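Response regulator receiver domain protein (CheY) (Rhodospirillum rubrum, PDB 3HEB) probably acts as a CheY-like response regulator in two-component signalling, its receiver domain taking up a phosphoryl group. Local coordinates at residues Asn44-Asp49 / Arg54-Arg59; Thr117-Val120 / Asn124-Asn127. All coordinates share one frame; numbering follows the deposited sequence.

Interaction 1: Asn44-Asp49 / Arg54-Arg59; sequences NYLFGD and RVSAGR
Tyr45 and Arg59 stack where helix 39-47 of this CheY-like (beta/alpha)5 receiver domain ends and the following loop folds back against its last turn. The guanidinium lies flat on one face of the phenol ring, with centres 4.2 Å apart and planes turned by 21°, a cation-pi stack displaced toward the hydroxyl, so that Arg59 NH1 stands 3.3 Å from Tyr45 CZ. Torsions bring both groups here: Tyr45 sets CG anti to its N (chi1 169°), leaving the ring beside its own carbonyl, and Arg59 runs extended from CG to NE. The same NH1 also donates to Tyr45 O, 3.3 Å away, with the donor above the carbonyl plane rather than on a lone pair. A water gives that oxygen a second donor and lies in the guanidinium plane, weakly bonded to Arg59 NH2. On the face of the guanidinium away from the ring sits Val55 O, close to NE but at too poor an angle for a bond. With an alanine in place of Tyr45, the guanidinium would probably lose its flat support and be freer to turn, with the backbone O of that residue and a weakly held water still within reach.

One residue further along the helix, Leu46 O accepts from Ser56 OG at 2.5 Å, a length too short to take literally at this resolution. Beyond it the helix breaks at Gly48, whose positive phi suits a residue without a side chain; a CB there would also press on Val55 CG1. Val55 lays its other methyl against the backbone of the last turn: CG2 lies 3.4 Å from both Leu46 O and Phe47 C.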
# COMPACT_ATOMS: atom_id res chain seq x y z
N ASN A 44 -5.40 22.32 2.52
CA ASN A 44 -6.58 23.04 3.00
C ASN A 44 -7.77 22.09 3.16
O ASN A 44 -8.43 22.06 4.20
CB ASN A 44 -6.96 24.15 2.03
CG ASN A 44 -8.34 24.69 2.30
OD1 ASN A 44 -8.60 25.27 3.36
ND2 ASN A 44 -9.26 24.48 1.36
N TYR A 45 -8.04 21.33 2.10
CA TYR A 45 -9.14 20.38 2.08
C TYR A 45 -8.98 19.29 3.14
O TYR A 45 -9.92 18.95 3.85
CB TYR A 45 -9.21 19.73 0.69
CG TYR A 45 -10.15 18.54 0.63
CD1 TYR A 45 -11.53 18.72 0.69
CD2 TYR A 45 -9.65 17.24 0.54
CE1 TYR A 45 -12.40 17.63 0.68
CE2 TYR A 45 -10.51 16.14 0.52
CZ TYR A 45 -11.89 16.35 0.60
OH TYR A 45 -12.75 15.27 0.60
N LEU A 46 -7.77 18.75 3.23
CA LEU A 46 -7.44 17.69 4.17
C LEU A 46 -7.42 18.09 5.64
O LEU A 46 -7.83 17.31 6.50
CB LEU A 46 -6.09 17.09 3.79
CG LEU A 46 -5.99 15.73 3.08
CD1 LEU A 46 -7.27 15.41 2.32
CD2 LEU A 46 -4.77 15.76 2.15
N PHE A 47 -6.93 19.29 5.93
CA PHE A 47 -6.82 19.74 7.31
C PHE A 47 -7.81 20.83 7.72
O PHE A 47 -8.04 21.04 8.91
CB PHE A 47 -5.39 20.19 7.59
CG PHE A 47 -4.37 19.09 7.44
CD1 PHE A 47 -3.66 18.94 6.26
CD2 PHE A 47 -4.16 18.18 8.48
CE1 PHE A 47 -2.76 17.89 6.10
CE2 PHE A 47 -3.26 17.12 8.34
CZ PHE A 47 -2.56 16.98 7.15
N GLY A 48 -8.39 21.51 6.74
CA GLY A 48 -9.34 22.56 7.04
C GLY A 48 -8.67 23.89 7.31
O GLY A 48 -7.44 23.97 7.37
N ASP A 49 -9.47 24.93 7.49
CA ASP A 49 -8.95 26.27 7.74
C ASP A 49 -8.29 26.37 9.10
O ASP A 49 -7.33 27.12 9.27
CB ASP A 49 -10.08 27.29 7.63
CG ASP A 49 -10.69 27.33 6.25
OD1 ASP A 49 -9.92 27.53 5.28
OD2 ASP A 49 -11.92 27.15 6.13
N ARG A 54 -9.54 18.07 11.46
CA ARG A 54 -10.83 17.56 11.88
C ARG A 54 -11.82 17.36 10.75
O ARG A 54 -12.71 16.52 10.84
CB ARG A 54 -11.41 18.45 12.98
CG ARG A 54 -10.78 18.13 14.33
CD ARG A 54 -11.27 19.03 15.44
NE ARG A 54 -10.84 20.40 15.24
CZ ARG A 54 -10.88 21.34 16.18
NH1 ARG A 54 -11.35 21.05 17.39
NH2 ARG A 54 -10.45 22.57 15.91
N VAL A 55 -11.65 18.11 9.67
CA VAL A 55 -12.52 17.96 8.51
C VAL A 55 -12.39 16.56 7.93
O VAL A 55 -13.32 16.03 7.33
CB VAL A 55 -12.15 18.96 7.40
CG1 VAL A 55 -12.68 20.35 7.75
CG2 VAL A 55 -10.64 18.99 7.23
N SER A 56 -11.21 15.96 8.13
CA SER A 56 -10.93 14.62 7.63
C SER A 56 -11.39 13.48 8.54
O SER A 56 -11.45 12.33 8.11
CB SER A 56 -9.42 14.45 7.37
OG SER A 56 -9.00 15.13 6.20
N ALA A 57 -11.71 13.80 9.80
CA ALA A 57 -12.16 12.81 10.77
C ALA A 57 -13.30 11.92 10.26
O ALA A 57 -14.39 12.40 9.91
CB ALA A 57 -12.59 13.50 12.04
N GLY A 58 -13.06 10.62 10.24
CA GLY A 58 -14.09 9.69 9.78
C GLY A 58 -14.21 9.55 8.27
O GLY A 58 -15.10 8.86 7.78
N ARG A 59 -13.33 10.22 7.54
CA ARG A 59 -13.37 10.13 6.08
C ARG A 59 -12.65 8.89 5.58
O ARG A 59 -11.67 8.43 6.17
CB ARG A 59 -12.72 11.35 5.44
CG ARG A 59 -13.56 12.61 5.39
CD ARG A 59 -12.74 13.73 4.76
NE ARG A 59 -13.51 14.94 4.50
CZ ARG A 59 -12.99 16.08 4.07
NH1 ARG A 59 -11.68 16.17 3.85
NH2 ARG A 59 -13.78 17.13 3.85
O HOH W 1 -12.61 20.36 3.35

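Interaction 2: Thr117-Val120 / Asn124-Asn127; sequences TKPV and NFAN
Phe125 turns CG anti to its backbone N (chi1 -174°), and Lys118 sets CG anti to its carbonyl carbon (chi1 -68°) and then runs fully extended, so ring and aliphatic chain lie side by side and point the same way. Lys118 CB stands over one face of the ring, while CD passes 3.9 Å from Phe125 CZ. Pro119 crosses Phe125 at about a right angle and meets the ring obliquely, its CD 3.8 Å from Phe125 CD1. The rest of the pyrrolidine rests on the first full turn of helix 122-136: Pro119 CB is 3.6 Å from Phe125 N and 3.8 Å from Asn124 CB. Pro119 O lies 3.6 Å from Phe125 CB. This Lys-Pro pair follows the last strand of the receiver fold, in the loop before helix 122-136. The lysine's NZ leaves the contact for Glu11 and His16, with a long, weak ion pair to Asp66, the predicted phosphorylation site; the ring of His16 also meets Phe125 edge-to-face. No hydrogen bond joins the two segments, so the contact is van der Waals throughout: carbon packing steers the lysine stem, and its polar end is held elsewhere.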
# COMPACT_ATOMS: atom_id res chain seq x y z
N THR A 117 6.56 4.84 -9.34
CA THR A 117 7.31 5.76 -10.19
C THR A 117 6.52 5.83 -11.49
O THR A 117 6.20 4.80 -12.09
CB THR A 117 8.73 5.23 -10.48
OG1 THR A 117 9.51 5.26 -9.27
CG2 THR A 117 9.41 6.09 -11.54
N LYS A 118 6.20 7.05 -11.92
CA LYS A 118 5.45 7.23 -13.16
C LYS A 118 6.20 6.58 -14.31
O LYS A 118 7.36 6.88 -14.53
CB LYS A 118 5.27 8.72 -13.47
CG LYS A 118 4.38 9.48 -12.51
CD LYS A 118 4.23 10.92 -12.97
CE LYS A 118 3.35 11.69 -12.02
NZ LYS A 118 3.19 13.12 -12.43
N PRO A 119 5.55 5.65 -15.03
CA PRO A 119 6.27 5.03 -16.15
C PRO A 119 6.54 6.12 -17.19
O PRO A 119 5.72 7.02 -17.40
CB PRO A 119 5.29 3.97 -16.66
CG PRO A 119 4.52 3.58 -15.41
CD PRO A 119 4.29 4.93 -14.74
N VAL A 120 7.71 6.06 -17.82
CA VAL A 120 8.08 7.04 -18.83
C VAL A 120 7.16 6.91 -20.03
O VAL A 120 6.59 7.90 -20.48
CB VAL A 120 9.53 6.86 -19.29
CG1 VAL A 120 9.82 7.79 -20.46
CG2 VAL A 120 10.49 7.15 -18.14
N ASN A 124 2.44 2.78 -21.01
CA ASN A 124 2.72 2.01 -19.80
C ASN A 124 2.20 2.80 -18.63
O ASN A 124 1.70 2.24 -17.65
CB ASN A 124 4.22 1.78 -19.63
CG ASN A 124 4.80 0.93 -20.74
OD1 ASN A 124 4.09 0.15 -21.38
ND2 ASN A 124 6.10 1.07 -20.97
N PHE A 125 2.30 4.12 -18.74
CA PHE A 125 1.83 5.02 -17.71
C PHE A 125 0.31 4.86 -17.54
O PHE A 125 -0.19 4.67 -16.44
CB PHE A 125 2.19 6.46 -18.10
CG PHE A 125 1.87 7.49 -17.04
CD1 PHE A 125 1.36 7.12 -15.80
CD2 PHE A 125 2.11 8.83 -17.29
CE1 PHE A 125 1.07 8.07 -14.84
CE2 PHE A 125 1.82 9.79 -16.32
CZ PHE A 125 1.31 9.40 -15.09
N ALA A 126 -0.41 4.92 -18.65
CA ALA A 126 -1.87 4.80 -18.64
C ALA A 126 -2.30 3.43 -18.11
O ALA A 126 -3.20 3.33 -17.28
CB ALA A 126 -2.42 5.02 -20.05
N ASN A 127 -1.64 2.38 -18.60
CA ASN A 127 -1.94 1.03 -18.16
C ASN A 127 -1.70 0.86 -16.66
O ASN A 127 -2.48 0.18 -15.98
CB ASN A 127 -1.08 0.02 -18.90
CG ASN A 127 -0.99 -1.29 -18.14
OD1 ASN A 127 -1.93 -2.09 -18.13
ND2 ASN A 127 0.14 -1.50 -17.46

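How the interactions relate
Interactions 1 and 2 sit on opposite sides of the domain's centre, with nearest atoms about 17 Å apart, and both are partly buried joints between a helix and an adjoining loop. They differ in direction: 44-49/54-59 closes a helix end against the loop leading into strand 61-65, whereas 117-120/124-127 packs the loop leaving edge strand 114-117 onto the helix that follows it. Interaction 1 mixes polar bonds and a stacked guanidinium with valine packing, and lies away from Asp66. Interaction 2 is apolar, yet the lysine whose stem it packs reaches into the acidic site. No element is common to the two.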